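Local coordinates for protein aminotransferase (Streptomyces pactum, PDB 4ZM4) that belongs to the class-III aminotransferases, pyridoxal-phosphate-dependent enzymes, and binds the ligand P3B in a pocket, at residues 193-198 with 232-237; 147-152 with 215-220. The protein carries 1 engineered substitution. All blocks are in the same frame, centred on the assembly; numbering follows the deposited sequence.

In the fold
Interaction 2 (147-152 with 215-220) borders the P3B pocket, and interaction 1 (193-198 with 232-237) lies behind it, farther from the centre of the chain; their centres are 12 Å apart. Their segments alternate along the chain, and the two contacts touch directly. Leu-193 O is probably hydrogen-bonded to Glu-147 N at 2.9 Å, where strands 190-193 and 142-146 end side by side. Trp-195 bridges the two contacts: its ring meets that of His-149 edge-to-face, with Trp-195 CD2 3.2 Å from His-149 NE2, and its CZ3 lies 3.4 Å from Val-217 CG2. The Trp-195 side chain is still about 12 Å from P3B, whereas Tyr-150 and Glu-218 line the pocket itself.

Interaction 1: residues 193-198 with 232-237; sequences LGWNDP and GFLQLL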
ATOM      1  N   LEU B 193     -25.769   7.280   0.049  1.00 17.33           N
ATOM      2  CA  LEU B 193     -26.841   7.749   0.903  1.00 18.48           C
ATOM      3  C   LEU B 193     -26.264   8.460   2.125  1.00 18.13           C
ATOM      4  O   LEU B 193     -25.101   8.344   2.424  1.00 18.72           O
ATOM      5  CB  LEU B 193     -27.622   6.559   1.479  1.00 21.07           C
ATOM      6  CG  LEU B 193     -28.138   5.467   0.570  1.00 20.96           C
ATOM      7  CD1 LEU B 193     -28.685   4.356   1.429  1.00 21.06           C
ATOM      8  CD2 LEU B 193     -29.218   6.039  -0.341  1.00 21.42           C
ATOM      9  N   GLY B 194     -27.123   9.133   2.877  1.00 17.97           N
ATOM     10  CA  GLY B 194     -26.767   9.699   4.159  1.00 18.74           C
ATOM     11  C   GLY B 194     -26.685   8.615   5.234  1.00 20.06           C
ATOM     12  O   GLY B 194     -27.500   7.682   5.260  1.00 23.01           O
ATOM     13  N   TRP B 195     -25.718   8.773   6.125  1.00 19.38           N
ATOM     14  CA  TRP B 195     -25.505   7.900   7.262  1.00 19.54           C
ATOM     15  C   TRP B 195     -26.727   7.961   8.174  1.00 20.56           C
ATOM     16  O   TRP B 195     -27.324   9.016   8.300  1.00 24.15           O
ATOM     17  CB  TRP B 195     -24.282   8.396   8.007  1.00 18.73           C
ATOM     18  CG  TRP B 195     -23.780   7.578   9.202  1.00 20.60           C
ATOM     19  CD1 TRP B 195     -23.306   8.079  10.367  1.00 19.67           C
ATOM     20  CD2 TRP B 195     -23.631   6.148   9.303  1.00 19.18           C
ATOM     21  NE1 TRP B 195     -22.882   7.075  11.176  1.00 18.11           N
ATOM     22  CE2 TRP B 195     -23.076   5.883  10.556  1.00 17.84           C
ATOM     23  CE3 TRP B 195     -23.927   5.086   8.457  1.00 19.69           C
ATOM     24  CZ2 TRP B 195     -22.796   4.616  10.992  1.00 19.34           C
ATOM     25  CZ3 TRP B 195     -23.667   3.807   8.901  1.00 19.99           C
ATOM     26  CH2 TRP B 195     -23.125   3.581  10.168  1.00 19.67           C
ATOM     27  N   ASN B 196     -27.112   6.824   8.743  1.00 20.37           N
ATOM     28  CA  ASN B 196     -28.213   6.709   9.675  1.00 22.22           C
ATOM     29  C   ASN B 196     -29.545   7.216   9.142  1.00 24.50           C
ATOM     30  O   ASN B 196     -30.315   7.839   9.864  1.00 27.46           O
ATOM     31  CB  ASN B 196     -27.855   7.397  10.989  1.00 22.35           C
ATOM     32  CG  ASN B 196     -26.793   6.633  11.778  1.00 22.48           C
ATOM     33  OD1 ASN B 196     -26.813   5.408  11.829  1.00 22.60           O
ATOM     34  ND2 ASN B 196     -25.880   7.349  12.398  1.00 22.56           N
ATOM     35  N   ASP B 197     -29.823   6.957   7.862  1.00 26.85           N
ATOM     36  CA  ASP B 197     -31.121   7.327   7.227  1.00 25.52           C
ATOM     37  C   ASP B 197     -31.841   6.061   6.778  1.00 23.43           C
ATOM     38  O   ASP B 197     -31.741   5.681   5.618  1.00 23.65           O
ATOM     39  CB  ASP B 197     -30.878   8.253   6.032  1.00 25.66           C
ATOM     40  CG  ASP B 197     -32.166   8.810   5.459  1.00 27.18           C
ATOM     41  OD1 ASP B 197     -33.254   8.277   5.762  1.00 28.79           O
ATOM     42  OD2 ASP B 197     -32.100   9.800   4.719  1.00 28.85           O
ATOM     43  N   PRO B 198     -32.568   5.382   7.702  1.00 23.81           N
ATOM     44  CA  PRO B 198     -33.201   4.088   7.362  1.00 22.93           C
ATOM     45  C   PRO B 198     -34.247   4.130   6.235  1.00 21.62           C
ATOM     46  O   PRO B 198     -34.324   3.208   5.433  1.00 22.26           O
ATOM     47  CB  PRO B 198     -33.813   3.616   8.682  1.00 24.08           C
ATOM     48  CG  PRO B 198     -33.764   4.763   9.613  1.00 24.21           C
ATOM     49  CD  PRO B 198     -32.814   5.786   9.098  1.00 24.04           C
ATOM     50  N   GLY B 232     -30.347   0.168  15.915  1.00 23.45           N
ATOM     51  CA  GLY B 232     -30.957  -0.666  14.872  1.00 22.57           C
ATOM     52  C   GLY B 232     -30.462  -0.497  13.432  1.00 23.13           C
ATOM     53  O   GLY B 232     -30.910  -1.237  12.541  1.00 19.53           O
ATOM     54  N   PHE B 233     -29.577   0.477  13.176  1.00 20.36           N
ATOM     55  CA  PHE B 233     -29.190   0.758  11.808  1.00 19.87           C
ATOM     56  C   PHE B 233     -28.326  -0.336  11.207  1.00 18.24           C
ATOM     57  O   PHE B 233     -28.586  -0.791  10.090  1.00 18.05           O
ATOM     58  CB  PHE B 233     -28.515   2.105  11.680  1.00 21.35           C
ATOM     59  CG  PHE B 233     -28.413   2.577  10.273  1.00 21.87           C
ATOM     60  CD1 PHE B 233     -29.542   3.009   9.600  1.00 22.16           C
ATOM     61  CD2 PHE B 233     -27.190   2.575   9.604  1.00 21.62           C
ATOM     62  CE1 PHE B 233     -29.449   3.492   8.295  1.00 20.66           C
ATOM     63  CE2 PHE B 233     -27.101   3.019   8.300  1.00 20.35           C
ATOM     64  CZ  PHE B 233     -28.223   3.483   7.646  1.00 20.76           C
ATOM     65  N   LEU B 234     -27.302  -0.775  11.919  1.00 18.42           N
ATOM     66  CA  LEU B 234     -26.483  -1.887  11.431  1.00 18.77           C
ATOM     67  C   LEU B 234     -27.312  -3.154  11.276  1.00 19.65           C
ATOM     68  O   LEU B 234     -27.097  -3.936  10.342  1.00 20.84           O
ATOM     69  CB  LEU B 234     -25.287  -2.148  12.342  1.00 19.26           C
ATOM     70  CG  LEU B 234     -24.290  -0.996  12.439  1.00 19.46           C
ATOM     71  CD1 LEU B 234     -23.167  -1.383  13.397  1.00 19.52           C
ATOM     72  CD2 LEU B 234     -23.731  -0.629  11.062  1.00 19.96           C
ATOM     73  N   GLN B 235     -28.249  -3.380  12.188  1.00 19.48           N
ATOM     74  CA  GLN B 235     -29.094  -4.563  12.130  1.00 20.90           C
ATOM     75  C   GLN B 235     -29.879  -4.498  10.818  1.00 21.18           C
ATOM     76  O   GLN B 235     -30.016  -5.504  10.110  1.00 22.47           O
ATOM     77  CB  GLN B 235     -30.035  -4.628  13.348  1.00 21.90           C
ATOM     78  CG  GLN B 235     -29.319  -4.913  14.674  1.00 24.23           C
ATOM     79  CD  GLN B 235     -28.489  -3.749  15.235  1.00 24.90           C
ATOM     80  OE1 GLN B 235     -28.512  -2.610  14.718  1.00 27.30           O
ATOM     81  NE2 GLN B 235     -27.799  -4.015  16.333  1.00 23.74           N
ATOM     82  N   LEU B 236     -30.402  -3.312  10.527  1.00 20.38           N
ATOM     83  CA  LEU B 236     -31.195  -3.084   9.341  1.00 21.58           C
ATOM     84  C   LEU B 236     -30.377  -3.347   8.095  1.00 23.55           C
ATOM     85  O   LEU B 236     -30.886  -3.945   7.136  1.00 24.66           O
ATOM     86  CB  LEU B 236     -31.750  -1.654   9.321  1.00 21.16           C
ATOM     87  CG  LEU B 236     -32.587  -1.270   8.091  1.00 21.37           C
ATOM     88  CD1 LEU B 236     -33.815  -2.152   7.940  1.00 19.78           C
ATOM     89  CD2 LEU B 236     -33.002   0.199   8.167  1.00 22.08           C
ATOM     90  N   LEU B 237     -29.122  -2.898   8.103  1.00 23.27           N
ATOM     91  CA  LEU B 237     -28.224  -3.091   6.972  1.00 22.70           C
ATOM     92  C   LEU B 237     -27.986  -4.538   6.705  1.00 20.96           C
ATOM     93  O   LEU B 237     -28.056  -5.002   5.570  1.00 22.59           O
ATOM     94  CB  LEU B 237     -26.875  -2.421   7.225  1.00 24.79           C
ATOM     95  CG  LEU B 237     -26.579  -1.117   6.517  1.00 27.93           C
ATOM     96  CD1 LEU B 237     -25.222  -0.608   7.005  1.00 30.82           C
ATOM     97  CD2 LEU B 237     -26.560  -1.307   4.996  1.00 27.77           C
TER
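Phe-233, in the first turn of helix 233-244, inserts its side chain against the bend formed by Trp-195, Asn-196 and Asp-197. Its CB already meets the loop, lying 3.7 Å from Asn-196 OD1. Because CG is anti to the backbone N (chi1 -166°), the ring is carried out to the loop; CG stays close to the same amide oxygen, and the amide and ring planes are steeply inclined to each other. Beyond CG the two sides of the ring part company. On one side CD2 and CE2 run along Trp-195, with CE2 3.6 Å from Trp-195 CZ3; the edge of the phenyl ring is directed at the face of the indole in an offset edge-to-face pair, the planes at 86°. On the other side Phe-233 CE1 reaches the backbone, 3.5 Å from Asp-197 N, with Pro-198 N at the ring edge. At the tip, Phe-233 CZ is 3.7 Å from Asn-196 N. Asn-196 CA itself stands over the ring face, 3.8 Å from the centroid of Phe-233, as a CH-pi contact. The bend is a type II beta turn from Gly-194 to Asp-197, joining edge strand 190-193 of the seven-stranded sheet to helix 198-208, which Asp-197 N-caps through OD1 to Ala-200 N. Polar ends of the turn are held from outside: Asn-196 OD1 accepts from Ala-230 N, Asn-196 ND2 binds the carbonyls of Pro-228 and Arg-385, and Trp-195 NE1 binds Ile-227 O. Flanking Phe-233, Leu-234 CD2 approaches the indole edge, 4.3 Å from Trp-195 CH2. Three residues after Phe-233, Leu-236 CD2 packs 3.5 Å from Pro-198 CB, closing the contact on the side of helix 198-208.

Interaction 2: residues 147-152 with 215-220; sequences EGHYHG and VIVEPV. With P3B ((3E,4R,5R)-4,5-dihydroxy-3-{[(Z)-{3-hydroxy-2-methyl-5-[(phosphonooxy)methyl]pyridin-4(1H)-ylidene}methyl]imino}cyclohex-1-ene-1-carboxylic acid), chain H.
Tyr-150 and Glu-218, both lining the P3B pocket, are joined directly: Tyr-150 N donates to Glu-218 OE2 at 2.8 Å, an almost straight bond (171°). Tyr-150 turns its ring edge to the ligand, CE2 lying 3.3 Å from P3B CAJ, while Glu-218 CD packs 3.9 Å from P3B CAA. OE2 also accepts from Asn-223 ND2 and OE1 from Ala-222 N, which fixes the rotation of the group. Behind this first shell, His-149 ND1 accepts Glu-218 N at 3.1 Å with the donor close to the imidazole plane, and Val-217 CG2 lies alongside His-149. His-151 also borders the ligand, through its backbone, while its imidazole turns back toward the strand. Ile-216 CG1, anti to its own N (chi1 -175°), stands over the centre of the His-151 ring, 3.6 Å from the centroid in a CH-pi contact. His-151 ND1 is hydrogen-bonded to Asp-251 OD2, an oxygen that also binds P3B. Ala-308 of the second subunit packs on Tyr-150. The whole arrangement sits at the C-terminal end of strand 212-217, between parallel strands 142-146 and 247-251, with helix 233-244 packed on Val-215.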
ATOM      1  N   GLU B 147     -22.335   8.942   2.877  1.00 18.28           N
ATOM      2  CA  GLU B 147     -21.679  10.226   2.834  1.00 17.95           C
ATOM      3  C   GLU B 147     -20.815  10.476   4.054  1.00 17.73           C
ATOM      4  O   GLU B 147     -21.267  10.375   5.210  1.00 17.22           O
ATOM      5  CB  GLU B 147     -22.698  11.354   2.715  1.00 18.97           C
ATOM      6  CG  GLU B 147     -22.019  12.677   2.374  1.00 20.28           C
ATOM      7  CD  GLU B 147     -22.993  13.808   2.206  1.00 20.78           C
ATOM      8  OE1 GLU B 147     -23.965  13.862   2.984  1.00 21.85           O
ATOM      9  OE2 GLU B 147     -22.769  14.641   1.314  1.00 24.56           O
ATOM     10  N   GLY B 148     -19.563  10.841   3.775  1.00 17.94           N
ATOM     11  CA  GLY B 148     -18.549  11.090   4.812  1.00 17.07           C
ATOM     12  C   GLY B 148     -17.732   9.850   5.158  1.00 17.06           C
ATOM     13  O   GLY B 148     -16.708   9.965   5.795  1.00 16.26           O
ATOM     14  N   HIS B 149     -18.198   8.674   4.737  1.00 16.65           N
ATOM     15  CA  HIS B 149     -17.517   7.427   5.013  1.00 16.08           C
ATOM     16  C   HIS B 149     -16.373   7.275   4.009  1.00 15.78           C
ATOM     17  O   HIS B 149     -16.560   7.424   2.825  1.00 14.38           O
ATOM     18  CB  HIS B 149     -18.461   6.226   4.918  1.00 15.77           C
ATOM     19  CG  HIS B 149     -19.488   6.186   6.013  1.00 16.55           C
ATOM     20  ND1 HIS B 149     -19.692   5.092   6.814  1.00 16.23           N
ATOM     21  CD2 HIS B 149     -20.366   7.124   6.444  1.00 17.60           C
ATOM     22  CE1 HIS B 149     -20.640   5.350   7.697  1.00 16.48           C
ATOM     23  NE2 HIS B 149     -21.067   6.578   7.495  1.00 16.40           N
ATOM     24  N   TYR B 150     -15.179   7.028   4.516  1.00 14.33           N
ATOM     25  CA  TYR B 150     -14.027   7.021   3.673  1.00 14.11           C
ATOM     26  C   TYR B 150     -13.500   5.568   3.593  1.00 14.05           C
ATOM     27  O   TYR B 150     -13.243   4.924   4.637  1.00 13.82           O
ATOM     28  CB  TYR B 150     -12.986   8.028   4.216  1.00 13.17           C
ATOM     29  CG  TYR B 150     -11.698   8.078   3.419  1.00 13.37           C
ATOM     30  CD1 TYR B 150     -11.657   8.621   2.143  1.00 13.45           C
ATOM     31  CD2 TYR B 150     -10.497   7.627   3.971  1.00 13.72           C
ATOM     32  CE1 TYR B 150     -10.477   8.678   1.423  1.00 12.91           C
ATOM     33  CE2 TYR B 150      -9.312   7.654   3.249  1.00 12.63           C
ATOM     34  CZ  TYR B 150      -9.314   8.178   1.989  1.00 13.41           C
ATOM     35  OH  TYR B 150      -8.133   8.201   1.300  1.00 12.73           O
ATOM     36  N   HIS B 151     -13.264   5.112   2.372  1.00 13.19           N
ATOM     37  CA  HIS B 151     -12.751   3.775   2.144  1.00 13.99           C
ATOM     38  C   HIS B 151     -11.454   3.748   1.320  1.00 13.95           C
ATOM     39  O   HIS B 151     -11.138   2.770   0.659  1.00 14.40           O
ATOM     40  CB  HIS B 151     -13.857   2.967   1.504  1.00 14.12           C
ATOM     41  CG  HIS B 151     -15.122   3.010   2.296  1.00 13.97           C
ATOM     42  ND1 HIS B 151     -15.165   2.647   3.626  1.00 13.86           N
ATOM     43  CD2 HIS B 151     -16.373   3.413   1.967  1.00 13.69           C
ATOM     44  CE1 HIS B 151     -16.387   2.822   4.086  1.00 13.99           C
ATOM     45  NE2 HIS B 151     -17.141   3.288   3.099  1.00 14.56           N
ATOM     46  N   GLY B 152     -10.665   4.803   1.431  1.00 13.97           N
ATOM     47  CA  GLY B 152      -9.400   4.898   0.729  1.00 14.13           C
ATOM     48  C   GLY B 152      -9.627   5.580  -0.595  1.00 14.39           C
ATOM     49  O   GLY B 152     -10.723   6.059  -0.870  1.00 14.55           O
ATOM     50  N   VAL B 215     -22.752  -3.280   0.044  1.00 19.54           N
ATOM     51  CA  VAL B 215     -22.795  -2.063   0.793  1.00 18.33           C
ATOM     52  C   VAL B 215     -21.504  -1.999   1.610  1.00 19.56           C
ATOM     53  O   VAL B 215     -21.243  -2.878   2.446  1.00 20.60           O
ATOM     54  CB  VAL B 215     -23.964  -2.034   1.745  1.00 18.00           C
ATOM     55  CG1 VAL B 215     -23.964  -0.716   2.507  1.00 18.25           C
ATOM     56  CG2 VAL B 215     -25.277  -2.222   0.981  1.00 18.82           C
ATOM     57  N   ILE B 216     -20.702  -0.948   1.408  1.00 18.65           N
ATOM     58  CA  ILE B 216     -19.535  -0.745   2.251  1.00 18.46           C
ATOM     59  C   ILE B 216     -19.828   0.366   3.258  1.00 18.32           C
ATOM     60  O   ILE B 216     -20.513   1.351   2.903  1.00 18.81           O
ATOM     61  CB  ILE B 216     -18.252  -0.470   1.433  1.00 19.99           C
ATOM     62  CG1 ILE B 216     -17.024  -0.391   2.344  1.00 19.31           C
ATOM     63  CG2 ILE B 216     -18.382   0.814   0.623  1.00 21.24           C
ATOM     64  CD1 ILE B 216     -15.704  -0.652   1.643  1.00 19.75           C
ATOM     65  N   VAL B 217     -19.325   0.208   4.496  1.00 15.32           N
ATOM     66  CA  VAL B 217     -19.688   1.101   5.566  1.00 15.77           C
ATOM     67  C   VAL B 217     -18.651   1.127   6.701  1.00 15.97           C
ATOM     68  O   VAL B 217     -18.053   0.098   7.030  1.00 16.63           O
ATOM     69  CB  VAL B 217     -21.059   0.701   6.112  1.00 15.54           C
ATOM     70  CG1 VAL B 217     -20.980  -0.656   6.763  1.00 15.19           C
ATOM     71  CG2 VAL B 217     -21.587   1.754   7.086  1.00 16.38           C
ATOM     72  N   GLU B 218     -18.402   2.312   7.253  1.00 15.19           N
ATOM     73  CA  GLU B 218     -17.689   2.460   8.521  1.00 15.11           C
ATOM     74  C   GLU B 218     -18.697   2.213   9.615  1.00 15.90           C
ATOM     75  O   GLU B 218     -19.579   3.037   9.851  1.00 15.62           O
ATOM     76  CB  GLU B 218     -17.100   3.865   8.700  1.00 14.60           C
ATOM     77  CG  GLU B 218     -15.905   4.186   7.815  1.00 14.08           C
ATOM     78  CD  GLU B 218     -15.311   5.541   8.137  1.00 13.60           C
ATOM     79  OE1 GLU B 218     -15.050   5.824   9.345  1.00 14.13           O
ATOM     80  OE2 GLU B 218     -15.100   6.344   7.197  1.00 12.04           O
ATOM     81  N   PRO B 219     -18.579   1.069  10.325  1.00 18.04           N
ATOM     82  CA  PRO B 219     -19.669   0.751  11.267  1.00 17.99           C
ATOM     83  C   PRO B 219     -19.835   1.844  12.324  1.00 18.31           C
ATOM     84  O   PRO B 219     -20.949   2.112  12.750  1.00 21.11           O
ATOM     85  CB  PRO B 219     -19.242  -0.588  11.886  1.00 17.39           C
ATOM     86  CG  PRO B 219     -18.149  -1.097  11.034  1.00 17.44           C
ATOM     87  CD  PRO B 219     -17.515   0.053  10.349  1.00 17.45           C
ATOM     88  N   VAL B 220     -18.743   2.423  12.767  1.00 18.94           N
ATOM     89  CA  VAL B 220     -18.773   3.725  13.435  1.00 20.19           C
ATOM     90  C   VAL B 220     -18.107   4.692  12.469  1.00 22.08           C
ATOM     91  O   VAL B 220     -16.998   4.440  12.007  1.00 23.63           O
ATOM     92  CB  VAL B 220     -17.946   3.754  14.718  1.00 19.52           C
ATOM     93  CG1 VAL B 220     -17.899   5.167  15.287  1.00 19.08           C
ATOM     94  CG2 VAL B 220     -18.513   2.815  15.742  1.00 19.77           C
TER
HETATM   95  OAH P3B H 501      -5.122   3.764   2.376  1.00 14.68           O
HETATM   96  PBA P3B H 501      -5.009   3.758   3.957  1.00 15.23           P
HETATM   97  OAI P3B H 501      -4.660   5.177   4.291  1.00 14.22           O
HETATM   98  OAC P3B H 501      -3.947   2.812   4.492  1.00 16.44           O
HETATM   99  OAQ P3B H 501      -6.580   3.395   4.402  1.00 14.93           O
HETATM  100  CAM P3B H 501      -7.746   3.944   3.706  1.00 14.96           C
HETATM  101  CAV P3B H 501      -8.777   3.958   4.614  1.00 15.18           C
HETATM  102  CAL P3B H 501      -9.732   2.958   4.501  1.00 13.73           C
HETATM  103  NAP P3B H 501     -10.760   2.922   5.434  1.00 13.84           N
HETATM  104  CAU P3B H 501     -10.828   3.839   6.458  1.00 13.30           C
HETATM  105  CAA P3B H 501     -11.861   3.818   7.356  1.00 13.01           C
HETATM  106  CAW P3B H 501      -9.935   4.814   6.542  1.00 13.23           C
HETATM  107  OAE P3B H 501     -10.061   5.684   7.569  1.00 13.91           O
HETATM  108  CAX P3B H 501      -8.854   4.912   5.665  1.00 16.63           C
HETATM  109  CAJ P3B H 501      -7.906   5.989   5.784  1.00 20.22           C
HETATM  110  NAO P3B H 501      -8.109   7.039   6.650  1.00 24.96           N
HETATM  111  CAT P3B H 501      -7.278   8.129   6.690  1.00 33.34           C
HETATM  112  CAK P3B H 501      -6.237   8.416   5.763  1.00 33.36           C
HETATM  113  CAS P3B H 501      -5.464   9.572   5.787  1.00 31.90           C
HETATM  114  CAR P3B H 501      -4.405   9.785   4.885  1.00 30.86           C
HETATM  115  OAD P3B H 501      -3.648  10.765   4.969  1.00 31.04           O
HETATM  116  OAB P3B H 501      -4.217   9.075   3.928  1.00 28.77           O
HETATM  117  CAN P3B H 501      -5.494  10.407   6.835  1.00 34.43           C
HETATM  118  CAY P3B H 501      -6.483  10.140   7.981  1.00 35.22           C
HETATM  119  OAF P3B H 501      -6.960  11.464   8.292  1.00 40.25           O
HETATM  120  CAZ P3B H 501      -7.644   9.108   7.678  1.00 35.14           C
HETATM  121  OAG P3B H 501      -8.319   8.511   8.845  1.00 31.64           O
HETATM  122  O   HOH W   1     -19.594   3.893   2.910  1.00 28.47           O